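Long-range contacts in lactaldehyde dehydrogenase (Methanocaldococcus jannaschii, PDB 3PQA), which oxidises lactaldehyde to lactate with NAD, in preference to NADP, in the biosynthesis of coenzyme F420: residues N159-S167 / V193-V204; G266-V274 / T312-V320. All coordinates share one frame; numbering follows the deposited sequence.

Interaction 1 of 2, residues N159-S167 / V193-V204. With SO4 (sulfate ion), chain G.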
ATOM      1  N   ASN B 159       8.480   8.994  19.925  1.00  9.11           N
ATOM      2  CA  ASN B 159       8.539   8.368  21.234  1.00  9.46           C
ATOM      3  C   ASN B 159       9.713   8.848  22.060  1.00  9.90           C
ATOM      4  O   ASN B 159      10.774   9.123  21.530  1.00 11.23           O
ATOM      5  CB  ASN B 159       8.678   6.860  21.089  1.00 10.19           C
ATOM      6  CG  ASN B 159       7.481   6.235  20.437  1.00 10.21           C
ATOM      7  OD1 ASN B 159       6.427   6.116  21.050  1.00 10.39           O
ATOM      8  ND2 ASN B 159       7.635   5.821  19.191  1.00 10.40           N
ATOM      9  N   VAL B 160       9.504   8.927  23.372  1.00  9.97           N
ATOM     10  CA  VAL B 160      10.594   9.012  24.329  1.00 10.27           C
ATOM     11  C   VAL B 160      11.175   7.601  24.491  1.00  9.77           C
ATOM     12  O   VAL B 160      10.441   6.612  24.411  1.00 10.65           O
ATOM     13  CB  VAL B 160      10.057   9.550  25.672  1.00 11.75           C
ATOM     14  CG1 VAL B 160      11.094   9.415  26.780  1.00 13.12           C
ATOM     15  CG2 VAL B 160       9.642  11.015  25.500  1.00 12.93           C
ATOM     16  N   ILE B 161      12.482   7.515  24.725  1.00  9.98           N
ATOM     17  CA  ILE B 161      13.157   6.226  24.847  1.00 11.04           C
ATOM     18  C   ILE B 161      13.896   6.037  26.191  1.00 11.25           C
ATOM     19  O   ILE B 161      14.629   6.927  26.628  1.00 11.76           O
ATOM     20  CB  ILE B 161      14.181   6.062  23.727  1.00 12.65           C
ATOM     21  CG1 ILE B 161      13.517   6.245  22.360  1.00 12.67           C
ATOM     22  CG2 ILE B 161      14.879   4.692  23.828  1.00 12.74           C
ATOM     23  CD1 ILE B 161      14.524   6.589  21.250  1.00 13.02           C
ATOM     24  N   VAL B 162      13.684   4.884  26.827  1.00 11.04           N
ATOM     25  CA  VAL B 162      14.578   4.408  27.891  1.00 10.93           C
ATOM     26  C   VAL B 162      15.218   3.119  27.398  1.00 10.35           C
ATOM     27  O   VAL B 162      14.527   2.190  26.950  1.00 11.09           O
ATOM     28  CB  VAL B 162      13.873   4.239  29.255  1.00 11.65           C
ATOM     29  CG1 VAL B 162      13.437   5.617  29.801  1.00 12.53           C
ATOM     30  CG2 VAL B 162      12.682   3.293  29.171  1.00 12.49           C
ATOM     31  N   HIS B 163      16.542   3.087  27.431  1.00 10.23           N
ATOM     32  CA  HIS B 163      17.282   2.078  26.690  1.00 11.05           C
ATOM     33  C   HIS B 163      18.293   1.409  27.598  1.00 11.20           C
ATOM     34  O   HIS B 163      19.214   2.074  28.081  1.00 11.63           O
ATOM     35  CB  HIS B 163      17.979   2.767  25.508  1.00 12.73           C
ATOM     36  CG  HIS B 163      18.944   1.891  24.767  1.00 13.13           C
ATOM     37  ND1 HIS B 163      19.944   2.407  23.975  1.00 13.05           N
ATOM     38  CD2 HIS B 163      19.070   0.542  24.699  1.00 13.03           C
ATOM     39  CE1 HIS B 163      20.642   1.415  23.445  1.00 13.15           C
ATOM     40  NE2 HIS B 163      20.124   0.274  23.861  1.00 13.17           N
ATOM     41  N   HIS B 164      18.105   0.110  27.841  1.00 11.56           N
ATOM     42  CA  HIS B 164      19.105  -0.691  28.532  1.00 12.31           C
ATOM     43  C   HIS B 164      19.927  -1.546  27.563  1.00 11.01           C
ATOM     44  O   HIS B 164      19.394  -2.449  26.938  1.00 12.09           O
ATOM     45  CB  HIS B 164      18.478  -1.593  29.593  1.00 16.22           C
ATOM     46  CG  HIS B 164      19.471  -2.518  30.228  1.00 17.07           C
ATOM     47  ND1 HIS B 164      20.354  -2.096  31.200  1.00 16.78           N
ATOM     48  CD2 HIS B 164      19.777  -3.813  29.977  1.00 16.75           C
ATOM     49  CE1 HIS B 164      21.134  -3.106  31.549  1.00 17.06           C
ATOM     50  NE2 HIS B 164      20.804  -4.158  30.823  1.00 17.08           N
ATOM     51  N   PRO B 165      21.238  -1.273  27.457  1.00 11.01           N
ATOM     52  CA  PRO B 165      22.122  -2.073  26.617  1.00 10.89           C
ATOM     53  C   PRO B 165      22.675  -3.256  27.415  1.00 11.59           C
ATOM     54  O   PRO B 165      22.804  -3.167  28.643  1.00 12.31           O
ATOM     55  CB  PRO B 165      23.242  -1.087  26.290  1.00 11.70           C
ATOM     56  CG  PRO B 165      23.351  -0.252  27.533  1.00 12.70           C
ATOM     57  CD  PRO B 165      21.976  -0.201  28.161  1.00 11.57           C
ATOM     58  N   SER B 166      23.001  -4.353  26.740  1.00 12.31           N
ATOM     59  CA  SER B 166      23.607  -5.483  27.428  1.00 13.20           C
ATOM     60  C   SER B 166      24.923  -5.072  28.088  1.00 13.69           C
ATOM     61  O   SER B 166      25.768  -4.438  27.459  1.00 13.88           O
ATOM     62  CB  SER B 166      23.888  -6.615  26.437  1.00 13.94           C
ATOM     63  OG  SER B 166      24.635  -7.645  27.071  1.00 15.35           O
ATOM     64  N   SER B 167      25.098  -5.465  29.345  1.00 13.90           N
ATOM     65  CA  SER B 167      26.331  -5.185  30.086  1.00 14.41           C
ATOM     66  C   SER B 167      27.544  -5.962  29.574  1.00 14.43           C
ATOM     67  O   SER B 167      28.679  -5.684  29.971  1.00 14.47           O
ATOM     68  CB  SER B 167      26.113  -5.468  31.567  1.00 15.22           C
ATOM     69  OG  SER B 167      24.988  -4.747  32.029  1.00 17.89           O
ATOM     70  N   VAL B 193      14.671  13.154  26.287  1.00 11.62           N
ATOM     71  CA  VAL B 193      13.893  12.335  25.346  1.00 11.62           C
ATOM     72  C   VAL B 193      14.527  10.960  25.062  1.00 11.17           C
ATOM     73  O   VAL B 193      13.827  10.025  24.664  1.00 11.15           O
ATOM     74  CB  VAL B 193      13.580  13.068  24.006  1.00 12.24           C
ATOM     75  CG1 VAL B 193      12.902  14.417  24.250  1.00 12.65           C
ATOM     76  CG2 VAL B 193      14.830  13.210  23.152  1.00 12.75           C
ATOM     77  N   TYR B 194      15.842  10.856  25.260  1.00 11.38           N
ATOM     78  CA  TYR B 194      16.560   9.587  25.126  1.00 12.29           C
ATOM     79  C   TYR B 194      17.431   9.345  26.354  1.00 12.81           C
ATOM     80  O   TYR B 194      18.222  10.216  26.743  1.00 13.64           O
ATOM     81  CB  TYR B 194      17.409   9.544  23.850  1.00 13.64           C
ATOM     82  CG  TYR B 194      18.315   8.330  23.848  1.00 13.93           C
ATOM     83  CD1 TYR B 194      17.842   7.087  23.424  1.00 13.79           C
ATOM     84  CD2 TYR B 194      19.624   8.412  24.344  1.00 13.79           C
ATOM     85  CE1 TYR B 194      18.662   5.961  23.462  1.00 14.02           C
ATOM     86  CE2 TYR B 194      20.451   7.301  24.393  1.00 13.98           C
ATOM     87  CZ  TYR B 194      19.973   6.078  23.957  1.00 13.89           C
ATOM     88  OH  TYR B 194      20.790   4.968  24.005  1.00 14.02           O
ATOM     89  N   ASN B 195      17.297   8.158  26.943  1.00 13.14           N
ATOM     90  CA  ASN B 195      17.965   7.845  28.200  1.00 13.50           C
ATOM     91  C   ASN B 195      18.638   6.472  28.168  1.00 12.84           C
ATOM     92  O   ASN B 195      17.963   5.447  28.148  1.00 13.10           O
ATOM     93  CB  ASN B 195      16.964   7.890  29.359  1.00 15.41           C
ATOM     94  CG  ASN B 195      16.134   9.180  29.385  1.00 15.10           C
ATOM     95  OD1 ASN B 195      16.512  10.149  30.043  1.00 15.75           O
ATOM     96  ND2 ASN B 195      15.002   9.194  28.668  1.00 15.65           N
ATOM     97  N   LEU B 196      19.970   6.457  28.187  1.00 13.08           N
ATOM     98  CA  LEU B 196      20.704   5.201  28.283  1.00 13.78           C
ATOM     99  C   LEU B 196      20.860   4.827  29.751  1.00 13.91           C
ATOM    100  O   LEU B 196      21.398   5.606  30.549  1.00 14.57           O
ATOM    101  CB  LEU B 196      22.066   5.309  27.592  1.00 14.79           C
ATOM    102  CG  LEU B 196      22.855   4.002  27.430  1.00 15.22           C
ATOM    103  CD1 LEU B 196      22.317   3.079  26.311  1.00 14.91           C
ATOM    104  CD2 LEU B 196      24.330   4.319  27.196  1.00 14.93           C
ATOM    105  N   LEU B 197      20.357   3.648  30.100  1.00 13.87           N
ATOM    106  CA  LEU B 197      20.344   3.162  31.478  1.00 13.77           C
ATOM    107  C   LEU B 197      21.186   1.882  31.597  1.00 13.04           C
ATOM    108  O   LEU B 197      20.740   0.777  31.227  1.00 13.26           O
ATOM    109  CB  LEU B 197      18.903   2.915  31.949  1.00 14.82           C
ATOM    110  CG  LEU B 197      17.862   4.025  31.770  1.00 15.00           C
ATOM    111  CD1 LEU B 197      16.551   3.617  32.426  1.00 14.99           C
ATOM    112  CD2 LEU B 197      18.373   5.358  32.345  1.00 14.97           C
ATOM    113  N   THR B 198      22.412   2.044  32.098  1.00 12.27           N
ATOM    114  CA  THR B 198      23.334   0.922  32.243  1.00 11.56           C
ATOM    115  C   THR B 198      23.197   0.264  33.603  1.00 11.32           C
ATOM    116  O   THR B 198      22.785   0.909  34.573  1.00 12.11           O
ATOM    117  CB  THR B 198      24.821   1.315  31.968  1.00 12.37           C
ATOM    118  OG1 THR B 198      25.211   2.416  32.799  1.00 13.61           O
ATOM    119  CG2 THR B 198      25.009   1.692  30.490  1.00 13.47           C
ATOM    120  N   GLY B 199      23.529  -1.020  33.667  1.00 11.84           N
ATOM    121  CA  GLY B 199      23.500  -1.752  34.932  1.00 12.51           C
ATOM    122  C   GLY B 199      23.041  -3.179  34.746  1.00 13.07           C
ATOM    123  O   GLY B 199      23.032  -3.700  33.627  1.00 13.82           O
ATOM    124  N   ALA B 200      22.642  -3.805  35.846  1.00 13.54           N
ATOM    125  CA  ALA B 200      22.257  -5.204  35.844  1.00 13.76           C
ATOM    126  C   ALA B 200      20.916  -5.367  35.140  1.00 13.59           C
ATOM    127  O   ALA B 200      19.935  -4.712  35.506  1.00 14.11           O
ATOM    128  CB  ALA B 200      22.181  -5.726  37.285  1.00 14.45           C
ATOM    129  N   GLY B 201      20.888  -6.249  34.142  1.00 13.63           N
ATOM    130  CA  GLY B 201      19.656  -6.542  33.403  1.00 14.39           C
ATOM    131  C   GLY B 201      18.514  -6.881  34.333  1.00 14.95           C
ATOM    132  O   GLY B 201      17.393  -6.438  34.131  1.00 15.64           O
ATOM    133  N   GLU B 202      18.808  -7.627  35.398  1.00 15.26           N
ATOM    134  CA  GLU B 202      17.765  -8.060  36.322  1.00 14.73           C
ATOM    135  C   GLU B 202      17.283  -6.945  37.269  1.00 13.69           C
ATOM    136  O   GLU B 202      16.312  -7.116  37.998  1.00 14.93           O
ATOM    137  CB  GLU B 202      18.196  -9.336  37.072  1.00 17.68           C
ATOM    138  CG  GLU B 202      19.299  -9.156  38.111  1.00 20.23           C
ATOM    139  CD  GLU B 202      20.722  -9.055  37.542  1.00 18.27           C
ATOM    140  OE1 GLU B 202      20.941  -9.170  36.302  1.00 20.30           O
ATOM    141  OE2 GLU B 202      21.638  -8.851  38.380  1.00 20.46           O
ATOM    142  N   VAL B 203      17.954  -5.797  37.236  1.00 13.26           N
ATOM    143  CA  VAL B 203      17.529  -4.610  37.969  1.00 13.03           C
ATOM    144  C   VAL B 203      16.945  -3.570  36.988  1.00 13.72           C
ATOM    145  O   VAL B 203      15.763  -3.227  37.060  1.00 14.17           O
ATOM    146  CB  VAL B 203      18.709  -4.004  38.772  1.00 13.79           C
ATOM    147  CG1 VAL B 203      18.247  -2.807  39.591  1.00 15.54           C
ATOM    148  CG2 VAL B 203      19.349  -5.059  39.678  1.00 15.62           C
ATOM    149  N   VAL B 204      17.792  -3.085  36.080  1.00 13.81           N
ATOM    150  CA  VAL B 204      17.464  -1.980  35.179  1.00 13.65           C
ATOM    151  C   VAL B 204      16.535  -2.462  34.053  1.00 13.60           C
ATOM    152  O   VAL B 204      15.492  -1.851  33.791  1.00 13.82           O
ATOM    153  CB  VAL B 204      18.751  -1.344  34.594  1.00 14.89           C
ATOM    154  CG1 VAL B 204      18.405  -0.232  33.621  1.00 16.46           C
ATOM    155  CG2 VAL B 204      19.651  -0.815  35.699  1.00 16.41           C
TER
HETATM  156  S   SO4 G 487      22.816  -7.552  31.377  1.00 51.00           S
HETATM  157  O1  SO4 G 487      23.842  -8.193  30.565  1.00 51.03           O
HETATM  158  O2  SO4 G 487      23.259  -7.439  32.767  1.00 51.03           O
HETATM  159  O3  SO4 G 487      22.572  -6.222  30.846  1.00 51.04           O
HETATM  160  O4  SO4 G 487      21.592  -8.339  31.340  1.00 51.05           O
HETATM  161  O   HOH W   1      24.162  -2.211  31.048  1.00 17.82           O
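Ile161 N gives its hydrogen to Val193 O, His163 N to Asn195 O and Leu197 N to His163 O in the parallel ladder between strands 160-165 and 194-196, whose axes lie 12° apart. Ile161 O takes two donors from one residue: Asn195 N and, at 3.1 Å, Asn195 ND2, reaching it from opposite faces of the carbonyl plane. That same amide nitrogen also bonds Gly192 O.

On one side of the sheet the imidazole of His163 is fixed from two directions. At its edge ND1 shares a hydrogen bond of 2.7 Å with Tyr194 OH, while Leu196 CD1 sits over one face, 3.8 Å from the ring centroid, a CH-pi contact. Both His163 and Tyr194 have CG anti to the backbone N (chi1 171° in each), and their rings meet rim to rim rather than stacking. Thr138 OG1 bonds the far nitrogen, NE2.

His164 uses both ring nitrogens as donors: ND1 bonds Leu197 O at 2.9 Å and NE2 bonds sulfate O3 at 2.7 Å, so the ring is probably protonated beside this anion. Ser167 N and Gly201 N, the latter 3.0 Å from O2, add to the grip on the sulfate, probably picked up from the crystallisation liquor. With a leucine here, Leu197 O and the sulfate would probably each lose a donor. Water 1 ties Pro165 O, Ser167 OG and Gly199 N together.

Among the apolar contacts, Pro165 CG meets Leu196 CD1 at 3.7 Å and Ile161 CB meets Tyr194 CD1. With helix 171-186 as the crossover, the two strands form a beta-alpha-beta unit of the Rossmann-type NAD-binding domain, and Gly201 lies near Val225, which probably belongs to the cofactor site.

Interaction 2 of 2, residues G266-V274 / T312-V320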
ATOM      1  N   GLY B 266      27.409 -18.609   7.461  1.00 12.09           N
ATOM      2  CA  GLY B 266      26.258 -18.713   8.360  1.00 11.57           C
ATOM      3  C   GLY B 266      26.594 -19.398   9.676  1.00 11.80           C
ATOM      4  O   GLY B 266      26.025 -19.069  10.730  1.00 13.24           O
ATOM      5  N   SER B 267      27.520 -20.353   9.605  1.00 11.94           N
ATOM      6  CA  SER B 267      27.962 -21.096  10.778  1.00 11.44           C
ATOM      7  C   SER B 267      28.914 -20.312  11.662  1.00 12.42           C
ATOM      8  O   SER B 267      28.859 -20.441  12.893  1.00 12.97           O
ATOM      9  CB  SER B 267      28.665 -22.387  10.339  1.00 11.01           C
ATOM     10  OG  SER B 267      27.726 -23.283   9.787  1.00 13.57           O
ATOM     11  N   PHE B 268      29.780 -19.503  11.053  1.00 13.17           N
ATOM     12  CA  PHE B 268      30.945 -19.013  11.793  1.00 14.41           C
ATOM     13  C   PHE B 268      31.108 -17.507  11.925  1.00 14.04           C
ATOM     14  O   PHE B 268      31.912 -17.052  12.734  1.00 13.93           O
ATOM     15  CB  PHE B 268      32.224 -19.701  11.300  1.00 16.26           C
ATOM     16  CG  PHE B 268      32.163 -21.209  11.411  1.00 16.85           C
ATOM     17  CD1 PHE B 268      31.982 -21.822  12.653  1.00 16.50           C
ATOM     18  CD2 PHE B 268      32.240 -22.009  10.276  1.00 16.53           C
ATOM     19  CE1 PHE B 268      31.902 -23.205  12.773  1.00 16.90           C
ATOM     20  CE2 PHE B 268      32.175 -23.406  10.380  1.00 16.91           C
ATOM     21  CZ  PHE B 268      32.001 -24.003  11.643  1.00 16.57           C
ATOM     22  N   ILE B 269      30.336 -16.730  11.168  1.00 14.96           N
ATOM     23  CA  ILE B 269      30.246 -15.291  11.430  1.00 15.88           C
ATOM     24  C   ILE B 269      29.964 -15.028  12.919  1.00 14.86           C
ATOM     25  O   ILE B 269      29.101 -15.675  13.521  1.00 14.12           O
ATOM     26  CB  ILE B 269      29.170 -14.619  10.531  1.00 17.40           C
ATOM     27  CG1 ILE B 269      29.725 -14.391   9.122  1.00 17.88           C
ATOM     28  CG2 ILE B 269      28.653 -13.284  11.136  1.00 17.77           C
ATOM     29  CD1 ILE B 269      30.785 -13.287   9.021  1.00 17.81           C
ATOM     30  N   TYR B 270      30.702 -14.063  13.477  1.00 14.96           N
ATOM     31  CA  TYR B 270      30.663 -13.700  14.904  1.00 15.60           C
ATOM     32  C   TYR B 270      30.646 -14.920  15.836  1.00 14.52           C
ATOM     33  O   TYR B 270      29.957 -14.938  16.857  1.00 13.92           O
ATOM     34  CB  TYR B 270      29.541 -12.676  15.209  1.00 17.16           C
ATOM     35  CG  TYR B 270      29.667 -12.026  16.589  1.00 18.12           C
ATOM     36  CD1 TYR B 270      30.896 -11.539  17.050  1.00 17.39           C
ATOM     37  CD2 TYR B 270      28.567 -11.914  17.426  1.00 17.38           C
ATOM     38  CE1 TYR B 270      31.011 -10.947  18.313  1.00 18.16           C
ATOM     39  CE2 TYR B 270      28.674 -11.331  18.697  1.00 18.17           C
ATOM     40  CZ  TYR B 270      29.895 -10.844  19.128  1.00 17.42           C
ATOM     41  OH  TYR B 270      29.995 -10.278  20.386  1.00 18.14           O
ATOM     42  N   ALA B 271      31.444 -15.928  15.483  1.00 14.34           N
ATOM     43  CA  ALA B 271      31.592 -17.152  16.298  1.00 14.19           C
ATOM     44  C   ALA B 271      30.249 -17.836  16.583  1.00 13.64           C
ATOM     45  O   ALA B 271      30.061 -18.456  17.627  1.00 13.69           O
ATOM     46  CB  ALA B 271      32.355 -16.842  17.605  1.00 14.81           C
ATOM     47  N   GLY B 272      29.294 -17.689  15.663  1.00 13.14           N
ATOM     48  CA  GLY B 272      27.964 -18.268  15.827  1.00 12.93           C
ATOM     49  C   GLY B 272      27.045 -17.556  16.819  1.00 12.88           C
ATOM     50  O   GLY B 272      25.978 -18.079  17.163  1.00 13.03           O
ATOM     51  N   GLN B 273      27.444 -16.368  17.282  1.00 12.58           N
ATOM     52  CA  GLN B 273      26.651 -15.629  18.271  1.00 12.43           C
ATOM     53  C   GLN B 273      25.661 -14.693  17.572  1.00 13.02           C
ATOM     54  O   GLN B 273      25.610 -13.493  17.854  1.00 13.24           O
ATOM     55  CB  GLN B 273      27.550 -14.842  19.229  1.00 13.39           C
ATOM     56  CG  GLN B 273      28.595 -15.710  19.907  1.00 13.97           C
ATOM     57  CD  GLN B 273      29.550 -14.908  20.765  1.00 13.64           C
ATOM     58  OE1 GLN B 273      29.515 -15.004  21.996  1.00 14.18           O
ATOM     59  NE2 GLN B 273      30.389 -14.099  20.132  1.00 14.08           N
ATOM     60  N   VAL B 274      24.883 -15.251  16.646  1.00 13.82           N
ATOM     61  CA  VAL B 274      23.852 -14.474  15.945  1.00 14.20           C
ATOM     62  C   VAL B 274      22.523 -15.212  16.088  1.00 14.18           C
ATOM     63  O   VAL B 274      22.489 -16.450  16.027  1.00 14.11           O
ATOM     64  CB  VAL B 274      24.181 -14.252  14.440  1.00 14.59           C
ATOM     65  CG1 VAL B 274      23.340 -13.101  13.862  1.00 14.72           C
ATOM     66  CG2 VAL B 274      25.666 -13.987  14.217  1.00 14.75           C
ATOM     67  N   THR B 312      41.825 -12.011  11.262  1.00 21.42           N
ATOM     68  CA  THR B 312      40.996 -12.897  12.084  1.00 20.11           C
ATOM     69  C   THR B 312      39.611 -13.135  11.470  1.00 19.70           C
ATOM     70  O   THR B 312      38.907 -12.186  11.105  1.00 19.93           O
ATOM     71  CB  THR B 312      40.876 -12.382  13.533  1.00 19.24           C
ATOM     72  OG1 THR B 312      42.158 -12.469  14.181  1.00 19.19           O
ATOM     73  CG2 THR B 312      39.870 -13.202  14.322  1.00 19.07           C
ATOM     74  N   ASP B 313      39.241 -14.406  11.346  1.00 19.05           N
ATOM     75  CA  ASP B 313      37.914 -14.787  10.858  1.00 18.81           C
ATOM     76  C   ASP B 313      36.959 -15.014  12.015  1.00 18.10           C
ATOM     77  O   ASP B 313      35.785 -14.679  11.914  1.00 17.31           O
ATOM     78  CB  ASP B 313      37.989 -16.071  10.033  1.00 19.79           C
ATOM     79  CG  ASP B 313      38.769 -15.899   8.749  1.00 19.57           C
ATOM     80  OD1 ASP B 313      38.490 -14.940   7.996  1.00 19.92           O
ATOM     81  OD2 ASP B 313      39.652 -16.734   8.486  1.00 19.92           O
ATOM     82  N   VAL B 314      37.474 -15.595  13.104  1.00 17.28           N
ATOM     83  CA  VAL B 314      36.672 -15.989  14.269  1.00 16.64           C
ATOM     84  C   VAL B 314      37.327 -15.516  15.567  1.00 16.21           C
ATOM     85  O   VAL B 314      38.449 -15.927  15.890  1.00 16.41           O
ATOM     86  CB  VAL B 314      36.495 -17.542  14.341  1.00 16.61           C
ATOM     87  CG1 VAL B 314      35.628 -17.949  15.546  1.00 16.48           C
ATOM     88  CG2 VAL B 314      35.909 -18.068  13.051  1.00 16.48           C
ATOM     89  N   GLY B 315      36.627 -14.649  16.296  1.00 15.41           N
ATOM     90  CA  GLY B 315      37.083 -14.200  17.613  1.00 14.89           C
ATOM     91  C   GLY B 315      36.492 -15.031  18.743  1.00 14.28           C
ATOM     92  O   GLY B 315      35.890 -16.089  18.505  1.00 14.61           O
ATOM     93  N   PRO B 316      36.647 -14.558  19.988  1.00 14.85           N
ATOM     94  CA  PRO B 316      36.162 -15.318  21.132  1.00 15.46           C
ATOM     95  C   PRO B 316      34.638 -15.236  21.319  1.00 15.95           C
ATOM     96  O   PRO B 316      33.981 -14.342  20.759  1.00 15.90           O
ATOM     97  CB  PRO B 316      36.839 -14.615  22.302  1.00 15.58           C
ATOM     98  CG  PRO B 316      36.880 -13.172  21.858  1.00 16.11           C
ATOM     99  CD  PRO B 316      37.190 -13.242  20.385  1.00 15.48           C
ATOM    100  N   LEU B 317      34.103 -16.164  22.105  1.00 16.33           N
ATOM    101  CA  LEU B 317      32.752 -16.041  22.644  1.00 16.69           C
ATOM    102  C   LEU B 317      32.722 -14.929  23.696  1.00 16.38           C
ATOM    103  O   LEU B 317      33.768 -14.489  24.182  1.00 16.04           O
ATOM    104  CB  LEU B 317      32.276 -17.372  23.230  1.00 17.31           C
ATOM    105  CG  LEU B 317      32.223 -18.547  22.241  1.00 17.48           C
ATOM    106  CD1 LEU B 317      31.729 -19.800  22.939  1.00 17.36           C
ATOM    107  CD2 LEU B 317      31.322 -18.206  21.049  1.00 17.33           C
ATOM    108  N   ILE B 318      31.521 -14.475  24.048  1.00 16.11           N
ATOM    109  CA  ILE B 318      31.380 -13.248  24.831  1.00 16.42           C
ATOM    110  C   ILE B 318      31.859 -13.380  26.281  1.00 16.92           C
ATOM    111  O   ILE B 318      32.121 -12.370  26.934  1.00 17.04           O
ATOM    112  CB  ILE B 318      29.928 -12.724  24.804  1.00 16.30           C
ATOM    113  CG1 ILE B 318      29.879 -11.251  25.248  1.00 17.61           C
ATOM    114  CG2 ILE B 318      29.032 -13.616  25.670  1.00 17.64           C
ATOM    115  CD1 ILE B 318      30.700 -10.273  24.365  1.00 16.20           C
ATOM    116  N   SER B 319      31.960 -14.612  26.777  1.00 17.74           N
ATOM    117  CA  SER B 319      32.404 -14.856  28.150  1.00 18.64           C
ATOM    118  C   SER B 319      32.992 -16.250  28.291  1.00 19.64           C
ATOM    119  O   SER B 319      32.647 -17.160  27.519  1.00 19.33           O
ATOM    120  CB  SER B 319      31.241 -14.692  29.138  1.00 18.37           C
ATOM    121  OG  SER B 319      30.359 -15.804  29.082  1.00 18.09           O
ATOM    122  N   VAL B 320      33.877 -16.412  29.278  1.00 20.01           N
ATOM    123  CA  VAL B 320      34.415 -17.726  29.627  1.00 20.44           C
ATOM    124  C   VAL B 320      33.285 -18.638  30.106  1.00 20.08           C
ATOM    125  O   VAL B 320      33.239 -19.808  29.729  1.00 19.63           O
ATOM    126  CB  VAL B 320      35.513 -17.624  30.717  1.00 21.12           C
ATOM    127  CG1 VAL B 320      36.157 -18.981  30.957  1.00 22.47           C
ATOM    128  CG2 VAL B 320      36.563 -16.634  30.294  1.00 22.50           C
TER
HETATM  129  O   HOH W   2      33.466 -14.939  13.095  1.00 17.78           O
HETATM  130  O   HOH W   3      32.254 -12.419  21.662  1.00 14.60           O
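Ala271 and Val314 mark the closest backbone approach, 5.6 Å between their CA atoms. Helix 256-268 has just ended, and Tyr270, Ala271 and Gly272 all take positive phi before Gln273 centres an inverse gamma turn; 312-320 is irregular until Ser319 caps the next helix. Water 2 joins the two backbones by donating to Phe268 O and Asp313 O.

The methyl of Ala271 is directed at the second segment, meeting Val314 CG1 at 4.0 Å, Leu317 CD2 at 3.8 Å and the carbonyl O of Gly315. Extended beyond CG (chi2 175°), Gln273 carries its amide to the other segment, where OE1 accepts from Ile318 N at 2.9 Å, a bent bond of 133°. Its NE2 lies 3.4 Å above one face of the Tyr270 ring, towards the rim, bonds Tyr270 O weakly and donates to water 3, which donates to Pro316 O. Tyr270 OH bonds Ala84 O and touches Ile318 CD1.

One amide therefore does much of the polar work across the contact, spending its oxygen directly and its nitrogen through water, so Pro316 O and Ile318 N find partners although the segments share no sheet or helix pairing.

Both contacts are largely buried, yet they hold different elements and do not touch: their centres lie 25 Å apart, their nearest atoms about 7 Å. Interaction 1 joins neighbouring strands of one sheet, where a regular ladder of backbone bonds dominates and polar side chains add to it, along the strands and around an anion. Interaction 2 joins the end of helix 256-268 and the turn after it to the loop leading into helix 320-335, and relies on apolar side chains, one glutamine and waters. Each lies near working parts of the enzyme: 193-204 close to the probable NAD site, 266-274 running directly into Cys275, the likely active-site cysteine.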